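Outer membrane porin F (Pseudomonas aeruginosa, PDB 4RLC) forms an eight-stranded beta-barrel with its N-terminal domain in the outer membrane and probably lets small molecules pass. Local coordinates at residues G81-L86 against A108-T113; V97-Y102 against L134-T139; M125-I130 against D149-L154. All coordinates share one frame; numbering follows the deposited sequence.

How the interactions relate
All three interactions are antiparallel strand pairs of one closed barrel. Interactions 1 and 2 share strand 98-115 but lie on opposite sides of the chain's centre; interactions 2 and 3 share strand 120-137. Interactions 1 and 3 are neighbours: probable backbone hydrogen bonds join Gln-110 to Met-125 and Ala-108 to Met-127, and both touch the same detergent. Half of interaction 1's touching residues are buried and none exposed; interaction 2, its centre about 16 Å from the chain's centre, mixes both; interaction 3 has the fewest buried. Interaction 1 adds an amide pair and a water outside, interaction 2 puts charges inside and apolar groups outside, and interaction 3 buries a methionine against a glutamine.

Interaction 1. Residues G81-L86 against A108-T113; sequences GNLTSL and AHQNIT. With C8E ((hydroxyethyloxy)tri(ethyloxy)octane), chain D.
Ala-108 faces the barrel interior, where its CB lies 3.9 Å from Leu-83 CD1 and also borders Ser-85, whose hydroxyl is hydrogen-bonded to Asp-87. At His-109 the backbone makes two bonds with Thr-84, His-109 N to Thr-84 O and Thr-84 N to His-109 O, each 2.9 Å. The carbonyl of His-109 also accepts from a water that donates to Asn-82 OD1 at 2.6 Å and receives the hydroxyl of Thr-84, so one molecule ties three residues together. On this outer face a C8E detergent runs past, its C10 3.5 Å from Thr-84 O and its C14 oblique to the imidazole. Gln-110 turns inward again and offers CB to Leu-83 CD1 at 3.7 Å; with CG opposite the backbone N (chi1 -176°), Leu-83 sends that methyl across to it. Side chains of the non-hydrogen-bonded pairs thus turn to the barrel interior, those of the hydrogen-bonded pairs outward, the regular antiparallel ladder of a membrane beta-barrel hairpin. Asn-111 bonds with Asn-82 through both backbone and side chain: ND2 donates to OD1 of Asn-82 at 3.0 Å and 174°, on a lone pair in the carbonyl plane, although the two amide planes stand 68° apart. A weak bond from His-109 NE2 reaches Asn-111 OD1. Last, Ile-112 is paired with Gly-81, whose CA comes to 3.0 Å from Asn-111 O.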
loop_
_atom_site.group_PDB
_atom_site.type_symbol
_atom_site.label_atom_id
_atom_site.label_comp_id
_atom_site.label_asym_id
_atom_site.label_seq_id
_atom_site.Cartn_x
_atom_site.Cartn_y
_atom_site.Cartn_z
ATOM N N GLY A 81 11.410 11.009 3.888
ATOM C CA GLY A 81 10.473 10.535 4.864
ATOM C C GLY A 81 9.932 9.181 4.578
ATOM O O GLY A 81 10.438 8.444 3.705
ATOM N N ASN A 82 8.892 8.847 5.317
ATOM C CA ASN A 82 8.390 7.480 5.242
ATOM C C ASN A 82 6.936 7.432 5.614
ATOM O O ASN A 82 6.362 8.436 6.099
ATOM C CB ASN A 82 9.221 6.546 6.096
ATOM C CG ASN A 82 9.279 6.995 7.536
ATOM O OD1 ASN A 82 8.258 7.057 8.209
ATOM N ND2 ASN A 82 10.448 7.447 7.975
ATOM N N LEU A 83 6.342 6.315 5.269
ATOM C CA LEU A 83 4.929 6.084 5.493
ATOM C C LEU A 83 4.712 4.656 5.988
ATOM O O LEU A 83 5.121 3.694 5.287
ATOM C CB LEU A 83 4.175 6.332 4.189
ATOM C CG LEU A 83 2.649 6.244 4.200
ATOM C CD1 LEU A 83 2.153 7.525 4.797
ATOM C CD2 LEU A 83 2.060 6.125 2.803
ATOM N N THR A 84 4.045 4.489 7.127
ATOM C CA THR A 84 3.727 3.176 7.652
ATOM C C THR A 84 2.236 3.023 7.630
ATOM O O THR A 84 1.547 3.923 8.113
ATOM C CB THR A 84 4.225 3.069 9.061
ATOM O OG1 THR A 84 5.609 3.481 9.107
ATOM C CG2 THR A 84 3.986 1.667 9.578
ATOM N N SER A 85 1.711 1.900 7.152
ATOM C CA SER A 85 0.281 1.824 6.969
ATOM C C SER A 85 -0.279 0.469 7.379
ATOM O O SER A 85 0.408 -0.559 7.266
ATOM C CB SER A 85 0.015 2.069 5.488
ATOM O OG SER A 85 -1.333 2.139 5.224
ATOM N N LEU A 86 -1.471 0.477 7.930
ATOM C CA LEU A 86 -2.203 -0.742 8.229
ATOM C C LEU A 86 -3.492 -0.628 7.468
ATOM O O LEU A 86 -4.324 0.308 7.713
ATOM C CB LEU A 86 -2.501 -0.902 9.748
ATOM C CG LEU A 86 -3.159 -2.231 10.206
ATOM C CD1 LEU A 86 -2.292 -3.442 9.942
ATOM C CD2 LEU A 86 -3.417 -2.195 11.708
ATOM N N ALA A 108 -2.689 5.433 8.101
ATOM C CA ALA A 108 -1.292 5.585 7.858
ATOM C C ALA A 108 -0.688 6.644 8.735
ATOM O O ALA A 108 -1.350 7.577 9.191
ATOM C CB ALA A 108 -0.991 5.924 6.364
ATOM N N HIS A 109 0.602 6.500 8.988
ATOM C CA HIS A 109 1.348 7.489 9.684
ATOM C C HIS A 109 2.529 7.899 8.819
ATOM O O HIS A 109 3.319 7.023 8.338
ATOM C CB HIS A 109 1.824 6.908 11.050
ATOM C CG HIS A 109 2.575 7.867 11.894
ATOM N ND1 HIS A 109 1.965 8.764 12.747
ATOM C CD2 HIS A 109 3.907 8.102 11.994
ATOM C CE1 HIS A 109 2.889 9.503 13.347
ATOM N NE2 HIS A 109 4.075 9.113 12.910
ATOM N N GLN A 110 2.658 9.204 8.577
ATOM C CA GLN A 110 3.673 9.728 7.698
ATOM C C GLN A 110 4.670 10.523 8.530
ATOM O O GLN A 110 4.278 11.268 9.467
ATOM C CB GLN A 110 2.943 10.622 6.649
ATOM C CG GLN A 110 3.801 11.240 5.581
ATOM C CD GLN A 110 3.012 12.188 4.686
ATOM O OE1 GLN A 110 2.715 11.883 3.534
ATOM N NE2 GLN A 110 2.669 13.294 5.206
ATOM N N ASN A 111 5.957 10.348 8.260
ATOM C CA ASN A 111 7.000 11.136 8.914
ATOM C C ASN A 111 7.793 11.771 7.807
ATOM O O ASN A 111 8.357 11.050 6.961
ATOM C CB ASN A 111 7.988 10.292 9.715
ATOM C CG ASN A 111 7.401 9.605 10.877
ATOM O OD1 ASN A 111 7.021 10.226 11.865
ATOM N ND2 ASN A 111 7.355 8.309 10.811
ATOM N N ILE A 112 7.833 13.092 7.780
ATOM C CA ILE A 112 8.495 13.819 6.699
ATOM C C ILE A 112 9.491 14.817 7.299
ATOM O O ILE A 112 9.186 15.503 8.269
ATOM C CB ILE A 112 7.447 14.560 5.837
ATOM C CG1 ILE A 112 6.836 13.584 4.829
ATOM C CG2 ILE A 112 8.080 15.705 5.080
ATOM C CD1 ILE A 112 5.591 14.126 4.167
ATOM N N THR A 113 10.688 14.877 6.702
ATOM C CA THR A 113 11.632 15.914 6.985
ATOM C C THR A 113 11.839 16.717 5.708
ATOM O O THR A 113 12.088 16.162 4.601
ATOM C CB THR A 113 12.961 15.326 7.425
ATOM O OG1 THR A 113 12.716 14.512 8.586
ATOM C CG2 THR A 113 13.976 16.433 7.706
HETATM C C1 C8E D . 2.004 -5.570 14.284
HETATM C C2 C8E D . 1.581 -4.117 14.411
HETATM C C3 C8E D . 2.684 -3.257 15.026
HETATM C C4 C8E D . 3.538 -2.562 13.966
HETATM C C5 C8E D . 3.345 -1.042 13.968
HETATM C C6 C8E D . 2.000 -0.623 13.359
HETATM C C7 C8E D . 1.684 0.853 13.596
HETATM C C8 C8E D . 1.603 1.652 12.305
HETATM O O9 C8E D . 0.271 1.675 11.803
HETATM C C10 C8E D . -0.096 2.857 11.071
HETATM C C11 C8E D . -1.251 3.625 11.707
HETATM O O12 C8E D . -0.779 4.650 12.560
HETATM C C13 C8E D . -1.681 5.731 12.782
HETATM C C14 C8E D . -1.126 6.681 13.847
HETATM O O HOH W 1 6.015 6.119 9.000
#

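Interaction 2. Residues V97-Y102 against L134-T139; sequences VGLRPY and LKYYFT. With C8E ((hydroxyethyloxy)tri(ethyloxy)octane), chain B.
Gly-98 and Tyr-137 join by two backbone bonds: Gly-98 N donates to Tyr-137 O at 2.8 Å, in the carbonyl plane on a lone pair, and Tyr-137 N returns to Gly-98 O. The next such pair is less even. Arg-100 N reaches Lys-135 O at 2.8 Å and 170°, whereas Lys-135 N meets Arg-100 O at 3.1 Å from 53° out of the carbonyl plane.

The polar ends on the inner face find their partners beyond the pair. Arg-100 has all three guanidinium nitrogens engaged: a salt bridge to Asp-55, and the carbonyls of Phe-92, Gly-93 and Asp-54. Lys-135 NZ forms salt bridges with Glu-22 and Glu-57 and a hydrogen bond with His-91, and the hydroxyl of Tyr-137 is bonded to Glu-22. Across the pair itself, the inward side chains meet through carbon: Arg-100 CD comes to 3.8 Å from Tyr-137 CE1, and Tyr-102 CD2 meets Lys-135 CG at 3.7 Å.

Outside, Gly-98 CA sits over one face of the Tyr-136 ring, 4.2 Å from its centroid, a CH-pi contact, while Leu-99 CB packs on Tyr-136 CD2. Leu-134 CD2 meets Pro-101 CB at 3.8 Å, and C8E lies along both residues. Charges bridged inside, with apolar and aromatic groups facing detergent outside, are characteristic of an outer membrane beta-barrel.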
loop_
_atom_site.group_PDB
_atom_site.type_symbol
_atom_site.label_atom_id
_atom_site.label_comp_id
_atom_site.label_asym_id
_atom_site.label_seq_id
_atom_site.Cartn_x
_atom_site.Cartn_y
_atom_site.Cartn_z
ATOM N N VAL A 97 -5.339 -19.123 -9.395
ATOM C CA VAL A 97 -4.696 -18.410 -10.510
ATOM C C VAL A 97 -5.748 -17.536 -11.146
ATOM O O VAL A 97 -6.883 -17.970 -11.359
ATOM C CB VAL A 97 -4.105 -19.412 -11.536
ATOM C CG1 VAL A 97 -3.612 -18.736 -12.792
ATOM C CG2 VAL A 97 -2.974 -20.203 -10.841
ATOM N N GLY A 98 -5.406 -16.297 -11.400
ATOM C CA GLY A 98 -6.348 -15.380 -12.108
ATOM C C GLY A 98 -6.390 -14.034 -11.426
ATOM O O GLY A 98 -5.581 -13.673 -10.561
ATOM N N LEU A 99 -7.434 -13.273 -11.749
ATOM C CA LEU A 99 -7.489 -11.879 -11.384
ATOM C C LEU A 99 -8.356 -11.734 -10.129
ATOM O O LEU A 99 -9.500 -12.255 -10.079
ATOM C CB LEU A 99 -8.170 -11.072 -12.567
ATOM C CG LEU A 99 -8.382 -9.590 -12.314
ATOM C CD1 LEU A 99 -7.061 -8.819 -12.307
ATOM C CD2 LEU A 99 -9.382 -9.000 -13.339
ATOM N N ARG A 100 -7.853 -10.959 -9.191
ATOM C CA ARG A 100 -8.573 -10.556 -7.988
ATOM C C ARG A 100 -8.486 -9.099 -7.869
ATOM O O ARG A 100 -7.550 -8.480 -7.319
ATOM C CB ARG A 100 -7.991 -11.266 -6.688
ATOM C CG ARG A 100 -8.027 -12.763 -6.737
ATOM C CD ARG A 100 -7.897 -13.355 -5.314
ATOM N NE ARG A 100 -9.252 -13.293 -4.710
ATOM C CZ ARG A 100 -9.525 -13.681 -3.467
ATOM N NH1 ARG A 100 -10.762 -13.641 -3.024
ATOM N NH2 ARG A 100 -8.558 -14.155 -2.679
ATOM N N PRO A 101 -9.512 -8.401 -8.412
ATOM C CA PRO A 101 -9.585 -7.012 -8.052
ATOM C C PRO A 101 -9.772 -6.835 -6.545
ATOM O O PRO A 101 -10.316 -7.753 -5.902
ATOM C CB PRO A 101 -10.836 -6.538 -8.814
ATOM C CG PRO A 101 -11.185 -7.626 -9.808
ATOM C CD PRO A 101 -10.687 -8.885 -9.120
ATOM N N TYR A 102 -9.439 -5.654 -6.017
ATOM C CA TYR A 102 -9.652 -5.387 -4.621
ATOM C C TYR A 102 -9.982 -3.943 -4.325
ATOM O O TYR A 102 -9.731 -3.024 -5.090
ATOM C CB TYR A 102 -8.357 -5.813 -3.830
ATOM C CG TYR A 102 -7.164 -4.887 -4.049
ATOM C CD1 TYR A 102 -7.039 -3.701 -3.347
ATOM C CD2 TYR A 102 -6.161 -5.164 -5.032
ATOM C CE1 TYR A 102 -5.994 -2.826 -3.602
ATOM C CE2 TYR A 102 -5.127 -4.288 -5.259
ATOM C CZ TYR A 102 -5.035 -3.151 -4.537
ATOM O OH TYR A 102 -4.061 -2.246 -4.784
ATOM N N LEU A 134 -5.870 -4.043 -8.898
ATOM C CA LEU A 134 -5.980 -5.334 -9.594
ATOM C C LEU A 134 -4.783 -6.172 -9.138
ATOM O O LEU A 134 -3.637 -5.699 -9.251
ATOM C CB LEU A 134 -5.893 -5.117 -11.059
ATOM C CG LEU A 134 -7.084 -4.296 -11.596
ATOM C CD1 LEU A 134 -6.866 -4.056 -13.070
ATOM C CD2 LEU A 134 -8.384 -4.999 -11.330
ATOM N N LYS A 135 -5.029 -7.382 -8.656
ATOM C CA LYS A 135 -3.930 -8.319 -8.335
ATOM C C LYS A 135 -4.117 -9.505 -9.235
ATOM O O LYS A 135 -5.199 -10.123 -9.243
ATOM C CB LYS A 135 -3.934 -8.756 -6.855
ATOM C CG LYS A 135 -3.552 -7.666 -5.899
ATOM C CD LYS A 135 -3.874 -8.067 -4.450
ATOM C CE LYS A 135 -2.966 -9.142 -3.929
ATOM N NZ LYS A 135 -3.116 -9.161 -2.406
ATOM N N TYR A 136 -3.106 -9.852 -10.033
ATOM C CA TYR A 136 -3.207 -10.965 -10.916
ATOM C C TYR A 136 -2.207 -12.013 -10.437
ATOM O O TYR A 136 -1.031 -11.838 -10.560
ATOM C CB TYR A 136 -2.953 -10.604 -12.369
ATOM C CG TYR A 136 -3.495 -11.630 -13.318
ATOM C CD1 TYR A 136 -2.950 -12.870 -13.414
ATOM C CD2 TYR A 136 -4.612 -11.390 -14.106
ATOM C CE1 TYR A 136 -3.444 -13.862 -14.250
ATOM C CE2 TYR A 136 -5.108 -12.374 -14.919
ATOM C CZ TYR A 136 -4.490 -13.596 -15.032
ATOM O OH TYR A 136 -5.029 -14.565 -15.858
ATOM N N TYR A 137 -2.785 -13.106 -9.926
ATOM C CA TYR A 137 -2.010 -14.300 -9.551
ATOM C C TYR A 137 -1.789 -15.085 -10.840
ATOM O O TYR A 137 -2.637 -15.822 -11.319
ATOM C CB TYR A 137 -2.758 -15.134 -8.503
ATOM C CG TYR A 137 -2.931 -14.429 -7.193
ATOM C CD1 TYR A 137 -3.998 -13.562 -6.981
ATOM C CD2 TYR A 137 -2.050 -14.637 -6.098
ATOM C CE1 TYR A 137 -4.168 -12.909 -5.770
ATOM C CE2 TYR A 137 -2.232 -13.993 -4.876
ATOM C CZ TYR A 137 -3.313 -13.160 -4.664
ATOM O OH TYR A 137 -3.500 -12.463 -3.454
ATOM N N PHE A 138 -0.561 -14.992 -11.356
ATOM C CA PHE A 138 -0.149 -15.727 -12.542
ATOM C C PHE A 138 0.468 -17.070 -12.315
ATOM O O PHE A 138 0.627 -17.817 -13.280
ATOM C CB PHE A 138 0.711 -14.801 -13.426
ATOM C CG PHE A 138 1.965 -14.321 -12.755
ATOM C CD1 PHE A 138 3.077 -15.137 -12.737
ATOM C CD2 PHE A 138 2.031 -13.109 -12.141
ATOM C CE1 PHE A 138 4.255 -14.709 -12.132
ATOM C CE2 PHE A 138 3.182 -12.701 -11.446
ATOM C CZ PHE A 138 4.309 -13.508 -11.514
ATOM N N THR A 139 0.862 -17.378 -11.054
ATOM C CA THR A 139 1.006 -18.704 -10.587
ATOM C C THR A 139 0.176 -18.857 -9.305
ATOM O O THR A 139 -0.399 -17.907 -8.783
ATOM C CB THR A 139 2.513 -19.132 -10.305
ATOM O OG1 THR A 139 2.900 -18.711 -9.004
ATOM C CG2 THR A 139 3.486 -18.560 -11.329
HETATM C C1 C8E B . -5.709 0.663 -11.747
HETATM C C2 C8E B . -6.825 -0.352 -11.579
HETATM C C3 C8E B . -7.995 0.086 -10.711
HETATM C C4 C8E B . -8.921 -1.098 -10.515
HETATM C C5 C8E B . -10.267 -0.864 -9.858
HETATM C C6 C8E B . -10.921 -2.214 -9.565
HETATM C C7 C8E B . -11.907 -2.247 -8.393
HETATM C C8 C8E B . -12.531 -3.641 -8.275
HETATM O O9 C8E B . -13.727 -3.700 -7.479
HETATM C C10 C8E B . -14.832 -4.572 -7.845
HETATM C C11 C8E B . -14.608 -5.813 -8.706
HETATM O O12 C8E B . -15.940 -6.277 -8.940
HETATM C C13 C8E B . -16.216 -7.597 -9.398
HETATM C C14 C8E B . -15.463 -7.972 -10.649
HETATM O O15 C8E B . -14.323 -8.667 -10.116
#

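Interaction 3. Residues M125-I130 against D149-L154; sequences MTMANI and DGQYGL. With C8E ((hydroxyethyloxy)tri(ethyloxy)octane), chain D.
Met-127 carries CG opposite its carbonyl carbon (chi1 -61°) and then bends at chi3, and Gln-151 starts out in the same way (chi1 -54°) but runs on extended; the methyl is brought against the amide, Met-127 CE lying 3.1 Å from Gln-151 OE1. Both point into the barrel, where Leu-83 touches each. Asn-129 lies alongside Gln-151, pointing the same way with the amides 49° apart, and Asn-129 OD1 meets Gln-151 CG at 3.7 Å rather than a donor.

Two hydrogen-bonded pairs carry the backbone: Tyr-152 N donates to Ala-128 O at 2.8 Å, Gly-150 N to Ile-130 O at 2.8 Å, and both bonds are returned. On the outer face Ile-130 CG2 reaches Tyr-152 CE1 at 4.0 Å, and Leu-154 CD2 packs on Ala-128 CB at 4.0 Å.

The amide nitrogens are held elsewhere, that of Asn-129 by Asp-87 and that of Gln-151 by the hydroxyl of Tyr-30. Their oxygens, buried here, have no partner in the model, which suggests that the amides are oriented mainly by their N-H donors, while between the two segments side chains meet without hydrogen bonds, by apolar packing and a methyl's close approach to an amide oxygen.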
loop_
_atom_site.group_PDB
_atom_site.type_symbol
_atom_site.label_atom_id
_atom_site.label_comp_id
_atom_site.label_asym_id
_atom_site.label_seq_id
_atom_site.Cartn_x
_atom_site.Cartn_y
_atom_site.Cartn_z
ATOM N N MET A 125 2.257 12.845 10.758
ATOM C CA MET A 125 0.836 13.049 10.531
ATOM C C MET A 125 0.134 11.697 10.399
ATOM O O MET A 125 0.729 10.762 9.868
ATOM C CB MET A 125 0.732 13.842 9.275
ATOM C CG MET A 125 -0.636 14.176 8.846
ATOM S SD MET A 125 -0.640 15.061 7.261
ATOM C CE MET A 125 -2.254 15.795 7.465
ATOM N N THR A 126 -1.093 11.599 10.885
ATOM C CA THR A 126 -1.926 10.389 10.671
ATOM C C THR A 126 -2.919 10.674 9.565
ATOM O O THR A 126 -3.490 11.744 9.555
ATOM C CB THR A 126 -2.660 10.020 11.978
ATOM O OG1 THR A 126 -1.679 9.717 12.968
ATOM C CG2 THR A 126 -3.599 8.820 11.775
ATOM N N MET A 127 -3.140 9.739 8.623
ATOM C CA MET A 127 -4.051 9.992 7.493
ATOM C C MET A 127 -4.898 8.724 7.285
ATOM O O MET A 127 -4.583 7.658 7.798
ATOM C CB MET A 127 -3.227 10.297 6.256
ATOM C CG MET A 127 -2.353 11.522 6.418
ATOM S SD MET A 127 -1.332 11.691 4.946
ATOM C CE MET A 127 -0.848 10.006 4.656
ATOM N N ALA A 128 -6.029 8.891 6.620
ATOM C CA ALA A 128 -6.879 7.775 6.268
ATOM C C ALA A 128 -6.560 7.405 4.856
ATOM O O ALA A 128 -6.301 8.309 4.023
ATOM C CB ALA A 128 -8.338 8.178 6.352
ATOM N N ASN A 129 -6.675 6.124 4.544
ATOM C CA ASN A 129 -6.359 5.603 3.208
ATOM C C ASN A 129 -7.552 4.970 2.597
ATOM O O ASN A 129 -8.244 4.278 3.276
ATOM C CB ASN A 129 -5.338 4.448 3.253
ATOM C CG ASN A 129 -4.061 4.831 3.859
ATOM O OD1 ASN A 129 -3.663 6.002 3.793
ATOM N ND2 ASN A 129 -3.385 3.864 4.483
ATOM N N ILE A 130 -7.793 5.187 1.292
ATOM C CA ILE A 130 -8.716 4.346 0.614
ATOM C C ILE A 130 -8.024 3.955 -0.700
ATOM O O ILE A 130 -7.210 4.715 -1.247
ATOM C CB ILE A 130 -10.060 5.104 0.369
ATOM C CG1 ILE A 130 -11.059 4.210 -0.324
ATOM C CG2 ILE A 130 -9.846 6.364 -0.437
ATOM C CD1 ILE A 130 -12.447 4.368 0.213
ATOM N N ASP A 149 -4.369 4.663 -4.888
ATOM C CA ASP A 149 -4.578 4.870 -3.486
ATOM C C ASP A 149 -4.763 6.372 -3.246
ATOM O O ASP A 149 -3.996 7.145 -3.781
ATOM C CB ASP A 149 -3.362 4.391 -2.659
ATOM C CG ASP A 149 -3.132 2.874 -2.727
ATOM O OD1 ASP A 149 -3.910 2.153 -2.069
ATOM O OD2 ASP A 149 -2.148 2.373 -3.393
ATOM N N GLY A 150 -5.733 6.746 -2.414
ATOM C CA GLY A 150 -5.918 8.134 -1.882
ATOM C C GLY A 150 -5.591 8.209 -0.384
ATOM O O GLY A 150 -6.043 7.345 0.418
ATOM N N GLN A 151 -4.856 9.251 -0.004
ATOM C CA GLN A 151 -4.577 9.502 1.377
ATOM C C GLN A 151 -5.171 10.843 1.741
ATOM O O GLN A 151 -5.081 11.812 0.972
ATOM C CB GLN A 151 -3.085 9.537 1.653
ATOM C CG GLN A 151 -2.325 8.320 1.187
ATOM C CD GLN A 151 -0.841 8.609 1.207
ATOM O OE1 GLN A 151 -0.160 8.307 2.170
ATOM N NE2 GLN A 151 -0.352 9.258 0.158
ATOM N N TYR A 152 -5.877 10.834 2.854
ATOM C CA TYR A 152 -6.642 11.992 3.299
ATOM C C TYR A 152 -6.185 12.460 4.657
ATOM O O TYR A 152 -6.106 11.684 5.583
ATOM C CB TYR A 152 -8.138 11.673 3.347
ATOM C CG TYR A 152 -8.683 11.588 1.992
ATOM C CD1 TYR A 152 -8.644 10.363 1.263
ATOM C CD2 TYR A 152 -9.214 12.711 1.385
ATOM C CE1 TYR A 152 -9.118 10.313 -0.033
ATOM C CE2 TYR A 152 -9.664 12.672 0.075
ATOM C CZ TYR A 152 -9.642 11.448 -0.608
ATOM O OH TYR A 152 -10.098 11.432 -1.898
ATOM N N GLY A 153 -5.876 13.748 4.741
ATOM C CA GLY A 153 -5.724 14.470 6.016
ATOM C C GLY A 153 -6.959 14.471 6.858
ATOM O O GLY A 153 -8.069 14.416 6.358
ATOM N N LEU A 154 -6.747 14.476 8.184
ATOM C CA LEU A 154 -7.833 14.319 9.149
ATOM C C LEU A 154 -8.099 15.575 9.989
ATOM O O LEU A 154 -8.930 15.564 10.881
ATOM C CB LEU A 154 -7.497 13.157 10.064
ATOM C CG LEU A 154 -7.366 11.834 9.323
ATOM C CD1 LEU A 154 -6.870 10.729 10.251
ATOM C CD2 LEU A 154 -8.638 11.500 8.540
HETATM C C1 C8E D . 2.004 -5.570 14.284
HETATM C C2 C8E D . 1.581 -4.117 14.411
HETATM C C3 C8E D . 2.684 -3.257 15.026
HETATM C C4 C8E D . 3.538 -2.562 13.966
HETATM C C5 C8E D . 3.345 -1.042 13.968
HETATM C C6 C8E D . 2.000 -0.623 13.359
HETATM C C7 C8E D . 1.684 0.853 13.596
HETATM C C8 C8E D . 1.603 1.652 12.305
HETATM O O9 C8E D . 0.271 1.675 11.803
HETATM C C10 C8E D . -0.096 2.857 11.071
HETATM C C11 C8E D . -1.251 3.625 11.707
HETATM O O12 C8E D . -0.779 4.650 12.560
HETATM C C13 C8E D . -1.681 5.731 12.782
HETATM C C14 C8E D . -1.126 6.681 13.847
#